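Local coordinates for protein monosaccharide-transporting ATPase (Actinobacillus succinogenes, PDB 5DTE) that binds D-allose and, as a periplasmic solute-binding protein, probably delivers such sugars to an ABC transporter for import, at residues 62-67 against 71-76; 30-35 against 78-83; 209-214 against 238-243; 226-231 against 262-267. All blocks are in the same frame, centred on the assembly; numbering follows the deposited sequence.

The four contacts are split between the two lobes of a type I periplasmic binding protein, with the allose between them. Interactions 1 and 2 lie in the lobe built on the larger parallel sheet. Their centres are 8 Å apart, they share helix 70-82, and they use the neighbouring strands 58-63 and 28-33. Along the chain interaction 1 is nested within interaction 2. Interactions 3 and 4 lie in the other lobe, 14 Å apart between centres, and their segments alternate in sequence. Helix 225-237 links them. Interactions 1 and 2 hold Glu-67 and Lys-34 at the sugar, while interactions 3 and 4 pack parts of the other lobe that do not touch it.

Interaction 1 of 4, residues 62-67 against 71-76; sequences QVAEKE and EQLVGL. With ALL (beta-D-allopyranose), chain E.
Gln-72 on helix 70-82 reaches the backbone of Glu-65, just past the end of strand 58-63. This is the one hydrogen bond between the segments: Glu-65 N donates to Gln-72 OE1 at 2.8 Å. The bond is bent, with an N-H...O angle of 131°. The donor sits above the amide carbonyl plane, 50° out of it. Gln-72 CG is anti to the backbone N (chi1 170°), and the extended chain carries the amide across to the loop. The Glu-65 side chain crosses it at about a right angle. Its carboxylate oxygen OE2 is 3.2 Å from Gln-72 OE1, but both are acceptors and form no bond.

Leucine methyls make van der Waals contacts with polar atoms nearer the strand. Leu-76 CD1 rests 4.0 Å from Ala-64 N, and its other branch, CD2, is 3.4 Å from Gln-62 OE1. The apolar pair is Ala-64 CB with Leu-73 CD1, a looser 4.5 Å. The contact lies at the first half of the beta-alpha-beta crossover from strand 58-63 through helix 70-82 to strand 87-90.

The sugar contact belongs to Glu-67, farther along the loop. Beta-D-allopyranose O6 donates to Glu-67 OE1 at 2.8 Å. The chemistry implies a division of labour: the two leucines pack against the end of the strand, one amide holds the loop that follows, and Glu-67 extends to the ligand.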
loop_
_atom_site.group_PDB
_atom_site.type_symbol
_atom_site.label_atom_id
_atom_site.label_comp_id
_atom_site.label_asym_id
_atom_site.label_seq_id
_atom_site.Cartn_x
_atom_site.Cartn_y
_atom_site.Cartn_z
ATOM N N GLN A 62 0.283 -6.506 17.133
ATOM C CA GLN A 62 -0.979 -5.954 17.612
ATOM C C GLN A 62 -1.605 -5.178 16.484
ATOM O O GLN A 62 -0.944 -4.394 15.818
ATOM C CB GLN A 62 -0.794 -5.048 18.830
ATOM C CG GLN A 62 0.044 -5.645 19.945
ATOM C CD GLN A 62 -0.411 -5.170 21.310
ATOM O OE1 GLN A 62 -1.449 -4.515 21.434
ATOM N NE2 GLN A 62 0.354 -5.505 22.344
ATOM N N VAL A 63 -2.890 -5.394 16.286
ATOM C CA VAL A 63 -3.592 -4.823 15.166
ATOM C C VAL A 63 -4.645 -3.865 15.698
ATOM O O VAL A 63 -5.251 -4.114 16.740
ATOM C CB VAL A 63 -4.188 -5.948 14.315
ATOM C CG1 VAL A 63 -5.085 -5.442 13.217
ATOM C CG2 VAL A 63 -3.052 -6.750 13.738
ATOM N N ALA A 64 -4.810 -2.740 15.012
ATOM C CA ALA A 64 -5.872 -1.793 15.305
ATOM C C ALA A 64 -7.216 -2.389 14.894
ATOM O O ALA A 64 -7.270 -3.249 14.002
ATOM C CB ALA A 64 -5.618 -0.475 14.581
ATOM N N GLU A 65 -8.303 -1.937 15.522
ATOM C CA GLU A 65 -9.598 -2.571 15.291
ATOM C C GLU A 65 -10.272 -2.086 14.008
ATOM O O GLU A 65 -10.492 -2.880 13.102
ATOM C CB GLU A 65 -10.500 -2.388 16.510
ATOM C CG GLU A 65 -10.106 -3.341 17.638
ATOM C CD GLU A 65 -10.802 -3.055 18.945
ATOM O OE1 GLU A 65 -12.048 -3.170 18.990
ATOM O OE2 GLU A 65 -10.094 -2.729 19.925
ATOM N N LYS A 66 -10.603 -0.813 13.880
ATOM C CA LYS A 66 -10.983 -0.382 12.540
ATOM C C LYS A 66 -9.717 0.145 11.861
ATOM O O LYS A 66 -8.768 0.593 12.525
ATOM C CB LYS A 66 -12.150 0.641 12.527
ATOM C CG LYS A 66 -12.076 1.832 13.468
ATOM C CD LYS A 66 -13.317 2.729 13.309
ATOM C CE LYS A 66 -13.195 4.050 14.086
ATOM N NZ LYS A 66 -12.522 5.158 13.336
ATOM N N GLU A 67 -9.680 0.028 10.538
ATOM C CA GLU A 67 -8.487 0.394 9.800
ATOM C C GLU A 67 -8.221 1.872 9.974
ATOM O O GLU A 67 -7.070 2.281 10.055
ATOM C CB GLU A 67 -8.620 0.042 8.321
ATOM C CG GLU A 67 -7.295 0.129 7.577
ATOM C CD GLU A 67 -7.369 -0.337 6.128
ATOM O OE1 GLU A 67 -6.428 -0.020 5.367
ATOM O OE2 GLU A 67 -8.356 -1.011 5.750
ATOM N N GLU A 71 -6.442 6.976 16.657
ATOM C CA GLU A 71 -6.183 7.115 18.093
ATOM C C GLU A 71 -5.748 5.819 18.718
ATOM O O GLU A 71 -4.767 5.775 19.459
ATOM C CB GLU A 71 -7.428 7.626 18.831
ATOM C CG GLU A 71 -7.691 9.117 18.678
ATOM C CD GLU A 71 -8.231 9.506 17.302
ATOM O OE1 GLU A 71 -8.496 8.603 16.476
ATOM O OE2 GLU A 71 -8.403 10.723 17.053
ATOM N N GLN A 72 -6.501 4.769 18.416
ATOM C CA GLN A 72 -6.267 3.445 18.980
ATOM C C GLN A 72 -4.888 2.892 18.626
ATOM O O GLN A 72 -4.269 2.193 19.435
ATOM C CB GLN A 72 -7.351 2.485 18.500
ATOM C CG GLN A 72 -7.089 1.034 18.816
ATOM C CD GLN A 72 -8.124 0.151 18.188
ATOM O OE1 GLN A 72 -8.018 -1.079 18.217
ATOM N NE2 GLN A 72 -9.143 0.776 17.596
ATOM N N LEU A 73 -4.409 3.215 17.425
ATOM C CA LEU A 73 -3.097 2.753 16.982
ATOM C C LEU A 73 -1.970 3.449 17.737
ATOM O O LEU A 73 -0.992 2.806 18.139
ATOM C CB LEU A 73 -2.921 2.964 15.484
ATOM C CG LEU A 73 -1.665 2.255 14.949
ATOM C CD1 LEU A 73 -1.480 0.861 15.581
ATOM C CD2 LEU A 73 -1.687 2.156 13.429
ATOM N N VAL A 74 -2.105 4.762 17.902
ATOM C CA VAL A 74 -1.224 5.533 18.762
ATOM C C VAL A 74 -1.286 4.938 20.153
ATOM O O VAL A 74 -0.274 4.778 20.822
ATOM C CB VAL A 74 -1.632 7.006 18.837
ATOM C CG1 VAL A 74 -0.711 7.751 19.788
ATOM C CG2 VAL A 74 -1.646 7.645 17.454
ATOM N N GLY A 75 -2.499 4.613 20.579
ATOM C CA GLY A 75 -2.692 3.907 21.826
ATOM C C GLY A 75 -1.719 2.759 21.911
ATOM O O GLY A 75 -0.994 2.632 22.876
ATOM N N LEU A 76 -1.672 1.955 20.860
ATOM C CA LEU A 76 -0.816 0.775 20.804
ATOM C C LEU A 76 0.684 1.082 20.837
ATOM O O LEU A 76 1.454 0.364 21.489
ATOM C CB LEU A 76 -1.138 -0.027 19.545
ATOM C CG LEU A 76 -2.568 -0.531 19.485
ATOM C CD1 LEU A 76 -2.811 -1.220 18.151
ATOM C CD2 LEU A 76 -2.839 -1.453 20.666
HETATM C C1 ALL E . -1.796 0.915 1.714
HETATM C C2 ALL E . -0.835 -0.214 1.397
HETATM C C3 ALL E . -1.496 -1.338 0.688
HETATM C C4 ALL E . -2.789 -1.739 1.326
HETATM C C5 ALL E . -3.684 -0.513 1.390
HETATM C C6 ALL E . -5.083 -0.807 1.824
HETATM O O1 ALL E . -1.228 1.831 2.567
HETATM O O2 ALL E . 0.194 0.317 0.534
HETATM O O3 ALL E . -1.788 -0.919 -0.681
HETATM O O4 ALL E . -3.415 -2.780 0.562
HETATM O O5 ALL E . -3.064 0.418 2.325
HETATM O O6 ALL E . -5.089 -1.108 3.204
#

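Interaction 2 of 4, residues 30-35 against 78-83; sequences ALLMKT and ENMIAK. With ALL (beta-D-allopyranose), chain E.
Met-80 and Leu-32 both place CG beside the backbone N, anti to the carbonyl carbon (chi1 -58° and -62°), and this brings their side chains together. Chi1 sets Met-80 CG against the strand, and the bend at chi2 (-59°) turns SD back toward Ala-30 CB. The setting is a Rossmann-like alpha/beta lobe, in which helix 70-82 packs on the parallel sheet. Strand 28-33 lies between strands 58-63 and 87-90 in that sheet, and the crossover helix passes over it.

The contact is wholly apolar. Met-80 CG touches Leu-32 CD1 at 3.6 Å, the two side chains meeting at a slant. The same CG is 3.8 Å from Ala-30 CB, and Met-80 SD also lies 3.8 Å from that methyl. One methionine thus spans two alternate residues, Ala-30 and Leu-32, on the same face of the strand. All three side chains are buried. Met-80 also touches Ile-88 and Gln-62, on the strands flanking this one.

Beyond the end of the strand the chain turns to the ligand. The backbone N of Lys-34 is bonded to Thr-91 OG1. Its side chain runs extended beyond CG, touching Phe-41, Val-117 and Glu-67 of the pocket. At its tip, Lys-34 NZ donates to beta-D-allopyranose O1 at 3.1 Å, while the ring oxygen O5 lies 3.6 Å from the same NZ.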
loop_
_atom_site.group_PDB
_atom_site.type_symbol
_atom_site.label_atom_id
_atom_site.label_comp_id
_atom_site.label_asym_id
_atom_site.label_seq_id
_atom_site.Cartn_x
_atom_site.Cartn_y
_atom_site.Cartn_z
ATOM N N ALA A 30 8.130 -4.945 18.462
ATOM C CA ALA A 30 6.696 -4.870 18.240
ATOM C C ALA A 30 6.406 -4.483 16.793
ATOM O O ALA A 30 7.083 -3.635 16.210
ATOM C CB ALA A 30 6.040 -3.887 19.211
ATOM N N LEU A 31 5.403 -5.144 16.219
ATOM C CA LEU A 31 4.877 -4.799 14.913
ATOM C C LEU A 31 3.435 -4.337 15.097
ATOM O O LEU A 31 2.585 -5.101 15.539
ATOM C CB LEU A 31 4.952 -5.991 13.968
ATOM C CG LEU A 31 4.362 -5.739 12.585
ATOM C CD1 LEU A 31 5.114 -4.594 11.925
ATOM C CD2 LEU A 31 4.409 -6.997 11.713
ATOM N N LEU A 32 3.159 -3.081 14.781
ATOM C CA LEU A 32 1.848 -2.516 15.073
ATOM C C LEU A 32 1.147 -2.093 13.802
ATOM O O LEU A 32 1.569 -1.160 13.123
ATOM C CB LEU A 32 1.983 -1.336 16.032
ATOM C CG LEU A 32 2.578 -1.779 17.368
ATOM C CD1 LEU A 32 2.777 -0.601 18.289
ATOM C CD2 LEU A 32 1.690 -2.823 18.014
ATOM N N MET A 33 0.063 -2.786 13.484
ATOM C CA MET A 33 -0.514 -2.697 12.150
ATOM C C MET A 33 -1.908 -2.083 12.134
ATOM O O MET A 33 -2.703 -2.294 13.042
ATOM C CB MET A 33 -0.529 -4.092 11.519
ATOM C CG MET A 33 0.852 -4.691 11.440
ATOM S SD MET A 33 0.896 -6.369 10.845
ATOM C CE MET A 33 0.418 -6.126 9.144
ATOM N N LYS A 34 -2.196 -1.323 11.084
ATOM C CA LYS A 34 -3.471 -0.632 10.975
ATOM C C LYS A 34 -4.617 -1.599 10.674
ATOM O O LYS A 34 -5.781 -1.313 10.984
ATOM C CB LYS A 34 -3.388 0.468 9.907
ATOM C CG LYS A 34 -3.054 0.034 8.496
ATOM C CD LYS A 34 -2.591 1.233 7.665
ATOM C CE LYS A 34 -2.848 1.022 6.176
ATOM N NZ LYS A 34 -2.454 2.196 5.343
ATOM N N THR A 35 -4.286 -2.752 10.100
ATOM C CA THR A 35 -5.291 -3.773 9.821
ATOM C C THR A 35 -4.649 -5.121 9.471
ATOM O O THR A 35 -3.455 -5.204 9.202
ATOM C CB THR A 35 -6.244 -3.335 8.662
ATOM O OG1 THR A 35 -7.387 -4.199 8.611
ATOM C CG2 THR A 35 -5.521 -3.338 7.310
ATOM N N GLU A 78 2.289 3.703 22.125
ATOM C CA GLU A 78 2.642 4.163 23.461
ATOM C C GLU A 78 2.665 3.031 24.497
ATOM O O GLU A 78 3.481 3.049 25.426
ATOM C CB GLU A 78 1.679 5.264 23.886
ATOM C CG GLU A 78 1.586 6.335 22.833
ATOM C CD GLU A 78 0.681 7.478 23.217
ATOM O OE1 GLU A 78 -0.341 7.251 23.914
ATOM O OE2 GLU A 78 1.010 8.614 22.808
ATOM N N ASN A 79 1.778 2.053 24.337
ATOM C CA ASN A 79 1.800 0.879 25.194
ATOM C C ASN A 79 3.169 0.224 25.117
ATOM O O ASN A 79 3.796 -0.040 26.132
ATOM C CB ASN A 79 0.711 -0.124 24.801
ATOM C CG ASN A 79 -0.698 0.442 24.956
ATOM O OD1 ASN A 79 -0.894 1.508 25.542
ATOM N ND2 ASN A 79 -1.689 -0.280 24.429
ATOM N N MET A 80 3.633 -0.004 23.896
ATOM C CA MET A 80 4.919 -0.649 23.652
ATOM C C MET A 80 6.094 0.166 24.219
ATOM O O MET A 80 7.040 -0.398 24.763
ATOM C CB MET A 80 5.088 -0.888 22.148
ATOM C CG MET A 80 3.975 -1.739 21.513
ATOM S SD MET A 80 3.867 -3.391 22.283
ATOM C CE MET A 80 2.394 -3.223 23.327
ATOM N N ILE A 81 6.026 1.487 24.093
ATOM C CA ILE A 81 6.971 2.385 24.757
ATOM C C ILE A 81 6.936 2.139 26.266
ATOM O O ILE A 81 7.978 2.001 26.908
ATOM C CB ILE A 81 6.655 3.889 24.436
ATOM C CG1 ILE A 81 6.899 4.185 22.952
ATOM C CG2 ILE A 81 7.525 4.835 25.227
ATOM C CD1 ILE A 81 6.378 5.535 22.494
ATOM N N ALA A 82 5.727 2.061 26.816
ATOM C CA ALA A 82 5.517 1.835 28.248
ATOM C C ALA A 82 6.100 0.510 28.704
ATOM O O ALA A 82 6.641 0.414 29.791
ATOM C CB ALA A 82 4.032 1.888 28.582
ATOM N N LYS A 83 5.993 -0.505 27.855
ATOM C CA LYS A 83 6.509 -1.841 28.158
ATOM C C LYS A 83 8.016 -1.950 27.924
ATOM O O LYS A 83 8.618 -2.990 28.217
ATOM C CB LYS A 83 5.780 -2.897 27.318
ATOM C CG LYS A 83 4.294 -3.053 27.640
ATOM C CD LYS A 83 3.640 -4.116 26.760
ATOM C CE LYS A 83 4.460 -5.402 26.732
ATOM N NZ LYS A 83 3.849 -6.415 25.823
HETATM C C1 ALL E . -1.796 0.915 1.714
HETATM C C2 ALL E . -0.835 -0.214 1.397
HETATM C C3 ALL E . -1.496 -1.338 0.688
HETATM C C4 ALL E . -2.789 -1.739 1.326
HETATM C C5 ALL E . -3.684 -0.513 1.390
HETATM C C6 ALL E . -5.083 -0.807 1.824
HETATM O O1 ALL E . -1.228 1.831 2.567
HETATM O O2 ALL E . 0.194 0.317 0.534
HETATM O O3 ALL E . -1.788 -0.919 -0.681
HETATM O O4 ALL E . -3.415 -2.780 0.562
HETATM O O5 ALL E . -3.064 0.418 2.325
HETATM O O6 ALL E . -5.089 -1.108 3.204
#

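Interaction 3 of 4, residues 209-214 against 238-243; sequences NILTAN and AGLAGK
Leu-211 and Leu-240 reach toward each other tip to tip, and their CD1 methyls meet at 4.1 Å. Both leucines place CG beside the backbone N, anti to the carbonyl carbon (chi1 -83° for Leu-211, -80° for Leu-240), and this sends the two CD1 methyls at each other. Leu-211 CD1 also approaches Ala-238 CB, at 4.4 Å. One methyl of Leu-211 therefore carries both contacts between the segments. The contact lies at the surface of the lobe built on the smaller parallel sheet. It joins the last turns of helix 200-213 to a Schellman motif that ends helix 225-237.

The next shell is also apolar. Val-235, in the last turns of helix 225-237, touches both Leu-211 and Leu-240. Ile-217, in the loop before strand 219-222, packs on Leu-211 as well. The two leucines thus extend the packing between helices 200-213 and 225-237 to their C-terminal ends.

Beyond this shell, the Schellman motif positions Leu-240. Gly-239 is its C-prime residue, with a positive phi of 64°. Gly-239 N bonds to Glu-236 O, and Leu-240 N bonds back to Val-235 O. This reversal turns the chain so that Leu-240 CB points toward helix 200-213. In that helix Asn-214, already outside helical geometry, still bonds through its N to Ile-210 O at 3.3 Å. Past Leu-240 a second turn follows, in which Lys-243 N bonds to Leu-240 O at 3.0 Å.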
loop_
_atom_site.group_PDB
_atom_site.type_symbol
_atom_site.label_atom_id
_atom_site.label_comp_id
_atom_site.label_asym_id
_atom_site.label_seq_id
_atom_site.Cartn_x
_atom_site.Cartn_y
_atom_site.Cartn_z
ATOM N N ASN A 209 -21.878 1.176 -10.656
ATOM C CA ASN A 209 -22.524 2.465 -10.845
ATOM C C ASN A 209 -21.716 3.376 -11.792
ATOM O O ASN A 209 -22.272 4.250 -12.460
ATOM C CB ASN A 209 -22.737 3.125 -9.486
ATOM C CG ASN A 209 -23.583 2.268 -8.548
ATOM O OD1 ASN A 209 -24.551 1.621 -8.970
ATOM N ND2 ASN A 209 -23.209 2.249 -7.272
ATOM N N ILE A 210 -20.408 3.150 -11.872
ATOM C CA ILE A 210 -19.547 3.924 -12.766
ATOM C C ILE A 210 -19.598 3.418 -14.216
ATOM O O ILE A 210 -19.503 4.199 -15.163
ATOM C CB ILE A 210 -18.104 3.914 -12.255
ATOM C CG1 ILE A 210 -18.015 4.713 -10.953
ATOM C CG2 ILE A 210 -17.146 4.460 -13.295
ATOM C CD1 ILE A 210 -16.594 4.990 -10.505
ATOM N N LEU A 211 -19.791 2.113 -14.377
ATOM C CA LEU A 211 -19.876 1.482 -15.699
ATOM C C LEU A 211 -21.199 1.768 -16.398
ATOM O O LEU A 211 -21.243 1.870 -17.621
ATOM C CB LEU A 211 -19.670 -0.034 -15.584
ATOM C CG LEU A 211 -18.239 -0.584 -15.522
ATOM C CD1 LEU A 211 -18.279 -2.082 -15.275
ATOM C CD2 LEU A 211 -17.429 -0.249 -16.795
ATOM N N THR A 212 -22.279 1.879 -15.632
ATOM C CA THR A 212 -23.547 2.284 -16.209
ATOM C C THR A 212 -23.478 3.745 -16.642
ATOM O O THR A 212 -23.959 4.103 -17.707
ATOM C CB THR A 212 -24.703 2.117 -15.237
ATOM O OG1 THR A 212 -24.690 0.794 -14.696
ATOM C CG2 THR A 212 -26.007 2.358 -15.963
ATOM N N ALA A 213 -22.857 4.577 -15.810
ATOM C CA ALA A 213 -22.745 6.021 -16.047
ATOM C C ALA A 213 -22.029 6.411 -17.364
ATOM O O ALA A 213 -22.501 7.303 -18.076
ATOM C CB ALA A 213 -22.043 6.676 -14.855
ATOM N N ASN A 214 -20.881 5.787 -17.656
ATOM C CA ASN A 214 -20.241 5.898 -18.971
ATOM C C ASN A 214 -20.011 4.530 -19.579
ATOM O O ASN A 214 -19.156 3.784 -19.097
ATOM C CB ASN A 214 -18.891 6.621 -18.915
ATOM C CG ASN A 214 -18.950 7.926 -18.161
ATOM O OD1 ASN A 214 -19.635 8.039 -17.146
ATOM N ND2 ASN A 214 -18.241 8.933 -18.667
ATOM N N ALA A 238 -21.171 -7.455 -15.693
ATOM C CA ALA A 238 -21.765 -6.577 -16.688
ATOM C C ALA A 238 -21.591 -7.102 -18.119
ATOM O O ALA A 238 -21.832 -6.385 -19.088
ATOM C CB ALA A 238 -21.166 -5.196 -16.552
ATOM N N GLY A 239 -21.166 -8.356 -18.244
ATOM C CA GLY A 239 -20.902 -8.951 -19.542
ATOM C C GLY A 239 -19.769 -8.279 -20.296
ATOM O O GLY A 239 -19.693 -8.373 -21.523
ATOM N N LEU A 240 -18.870 -7.633 -19.555
ATOM C CA LEU A 240 -17.853 -6.744 -20.132
ATOM C C LEU A 240 -16.438 -7.284 -20.065
ATOM O O LEU A 240 -15.494 -6.542 -20.317
ATOM C CB LEU A 240 -17.892 -5.379 -19.432
ATOM C CG LEU A 240 -19.006 -4.462 -19.941
ATOM C CD1 LEU A 240 -19.300 -3.300 -19.001
ATOM C CD2 LEU A 240 -18.596 -3.982 -21.313
ATOM N N ALA A 241 -16.297 -8.562 -19.713
ATOM C CA ALA A 241 -14.996 -9.220 -19.643
ATOM C C ALA A 241 -14.241 -9.025 -20.935
ATOM O O ALA A 241 -14.827 -9.127 -22.010
ATOM C CB ALA A 241 -15.164 -10.685 -19.363
ATOM N N GLY A 242 -12.951 -8.724 -20.847
ATOM C CA GLY A 242 -12.147 -8.579 -22.050
ATOM C C GLY A 242 -12.287 -7.225 -22.724
ATOM O O GLY A 242 -11.438 -6.842 -23.535
ATOM N N LYS A 243 -13.343 -6.494 -22.370
ATOM C CA LYS A 243 -13.678 -5.231 -23.017
ATOM C C LYS A 243 -13.281 -4.047 -22.145
ATOM O O LYS A 243 -13.146 -2.926 -22.624
ATOM C CB LYS A 243 -15.172 -5.191 -23.350
ATOM C CG LYS A 243 -15.515 -5.753 -24.738
ATOM C CD LYS A 243 -16.694 -6.711 -24.746
ATOM C CE LYS A 243 -16.825 -7.363 -26.128
ATOM N NZ LYS A 243 -18.201 -7.924 -26.442
#

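Interaction 4 of 4, residues 226-231 against 262-267; sequences NMAIGA and GKMQNT
Met-264 crosses from the loop after helix 253-261 to touch Ala-228 and Ile-229 on helix 225-237. Its CB points toward that helix, and CG is anti to the carbonyl carbon (chi1 -78°). CB and CG lead toward the helix without themselves coming within contact distance of residues 226-231. SD is the first atom to arrive, 4.0 Å from Ala-228 CB. A bend at chi3 (-144°) then sets the methyl CE against both helix residues. CE lies 3.8 Å from Ala-228 CB, 3.7 Å from Ile-229 CG1 and 3.4 Å from Ile-229 CD1. The Ile-229 and Met-264 side chains cross at about a right angle.

All three residues are buried within the alpha/beta lobe that holds the smaller parallel sheet. Ala-228 also packs on Val-246 of that sheet. Tyr-258 of helix 253-261 touches both Met-264 and Ile-229.

At the other end of the loop segment, Thr-267 OG1 bonds to Asp-225 OD1 at the start of helix 225-237. The alpha carbons that come nearest between the segments are Ala-228 CA and Met-264 CA, 8.1 Å apart.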
loop_
_atom_site.group_PDB
_atom_site.type_symbol
_atom_site.label_atom_id
_atom_site.label_comp_id
_atom_site.label_asym_id
_atom_site.label_seq_id
_atom_site.Cartn_x
_atom_site.Cartn_y
_atom_site.Cartn_z
ATOM N N ASN A 226 -7.255 -5.048 -3.731
ATOM C CA ASN A 226 -8.632 -5.399 -3.385
ATOM C C ASN A 226 -9.662 -4.713 -4.288
ATOM O O ASN A 226 -10.553 -5.381 -4.809
ATOM C CB ASN A 226 -8.929 -5.072 -1.917
ATOM C CG ASN A 226 -8.342 -6.086 -0.976
ATOM O OD1 ASN A 226 -8.165 -7.243 -1.346
ATOM N ND2 ASN A 226 -8.026 -5.663 0.246
ATOM N N MET A 227 -9.552 -3.397 -4.479
ATOM C CA MET A 227 -10.535 -2.692 -5.310
ATOM C C MET A 227 -10.482 -3.153 -6.793
ATOM O O MET A 227 -11.497 -3.110 -7.505
ATOM C CB MET A 227 -10.340 -1.175 -5.204
ATOM C CG MET A 227 -10.435 -0.655 -3.782
ATOM S SD MET A 227 -10.325 1.134 -3.596
ATOM C CE MET A 227 -8.605 1.434 -3.954
ATOM N N ALA A 228 -9.309 -3.601 -7.244
ATOM C CA ALA A 228 -9.153 -4.156 -8.591
ATOM C C ALA A 228 -9.984 -5.422 -8.771
ATOM O O ALA A 228 -10.603 -5.639 -9.812
ATOM C CB ALA A 228 -7.686 -4.449 -8.877
ATOM N N ILE A 229 -9.980 -6.257 -7.741
ATOM C CA ILE A 229 -10.732 -7.505 -7.727
ATOM C C ILE A 229 -12.219 -7.238 -7.724
ATOM O O ILE A 229 -12.989 -7.915 -8.405
ATOM C CB ILE A 229 -10.362 -8.351 -6.496
ATOM C CG1 ILE A 229 -8.891 -8.789 -6.590
ATOM C CG2 ILE A 229 -11.335 -9.529 -6.322
ATOM C CD1 ILE A 229 -8.671 -9.994 -7.457
ATOM N N GLY A 230 -12.618 -6.241 -6.942
ATOM C CA GLY A 230 -14.010 -5.847 -6.876
ATOM C C GLY A 230 -14.456 -5.261 -8.198
ATOM O O GLY A 230 -15.620 -5.369 -8.573
ATOM N N ALA A 231 -13.513 -4.651 -8.909
ATOM C CA ALA A 231 -13.786 -3.985 -10.172
ATOM C C ALA A 231 -13.918 -4.985 -11.319
ATOM O O ALA A 231 -14.760 -4.822 -12.212
ATOM C CB ALA A 231 -12.703 -2.988 -10.463
ATOM N N GLY A 262 -5.681 -13.538 -17.207
ATOM C CA GLY A 262 -6.035 -12.451 -18.105
ATOM C C GLY A 262 -7.168 -11.578 -17.580
ATOM O O GLY A 262 -7.504 -10.560 -18.187
ATOM N N LYS A 263 -7.762 -11.972 -16.453
ATOM C CA LYS A 263 -8.847 -11.205 -15.840
ATOM C C LYS A 263 -8.373 -9.789 -15.459
ATOM O O LYS A 263 -9.172 -8.842 -15.413
ATOM C CB LYS A 263 -9.390 -11.929 -14.606
ATOM C CG LYS A 263 -10.091 -13.262 -14.869
ATOM C CD LYS A 263 -10.932 -13.709 -13.653
ATOM C CE LYS A 263 -11.645 -15.043 -13.876
ATOM N NZ LYS A 263 -12.606 -15.059 -15.029
ATOM N N MET A 264 -7.072 -9.661 -15.187
ATOM C CA MET A 264 -6.431 -8.369 -14.927
ATOM C C MET A 264 -5.284 -8.070 -15.885
ATOM O O MET A 264 -4.645 -8.974 -16.415
ATOM C CB MET A 264 -5.895 -8.305 -13.502
ATOM C CG MET A 264 -6.935 -8.044 -12.436
ATOM S SD MET A 264 -6.063 -7.346 -11.037
ATOM C CE MET A 264 -6.998 -8.079 -9.717
ATOM N N GLN A 265 -5.018 -6.786 -16.093
ATOM C CA GLN A 265 -3.923 -6.363 -16.943
ATOM C C GLN A 265 -2.613 -6.409 -16.182
ATOM O O GLN A 265 -1.650 -7.044 -16.612
ATOM C CB GLN A 265 -4.160 -4.959 -17.469
ATOM C CG GLN A 265 -2.910 -4.343 -18.057
ATOM C CD GLN A 265 -2.428 -5.092 -19.279
ATOM O OE1 GLN A 265 -3.228 -5.663 -20.035
ATOM N NE2 GLN A 265 -1.114 -5.097 -19.484
ATOM N N ASN A 266 -2.589 -5.732 -15.041
ATOM C CA ASN A 266 -1.419 -5.721 -14.185
ATOM C C ASN A 266 -1.761 -5.379 -12.753
ATOM O O ASN A 266 -2.831 -4.844 -12.470
ATOM C CB ASN A 266 -0.404 -4.715 -14.704
ATOM C CG ASN A 266 -0.789 -3.292 -14.376
ATOM O OD1 ASN A 266 -0.468 -2.775 -13.297
ATOM N ND2 ASN A 266 -1.486 -2.646 -15.300
ATOM N N THR A 267 -0.831 -5.687 -11.856
ATOM C CA THR A 267 -0.821 -5.144 -10.498
ATOM C C THR A 267 0.619 -4.802 -10.227
ATOM O O THR A 267 1.488 -5.237 -10.982
ATOM C CB THR A 267 -1.346 -6.138 -9.459
ATOM O OG1 THR A 267 -1.624 -5.453 -8.234
ATOM C CG2 THR A 267 -0.329 -7.222 -9.200
#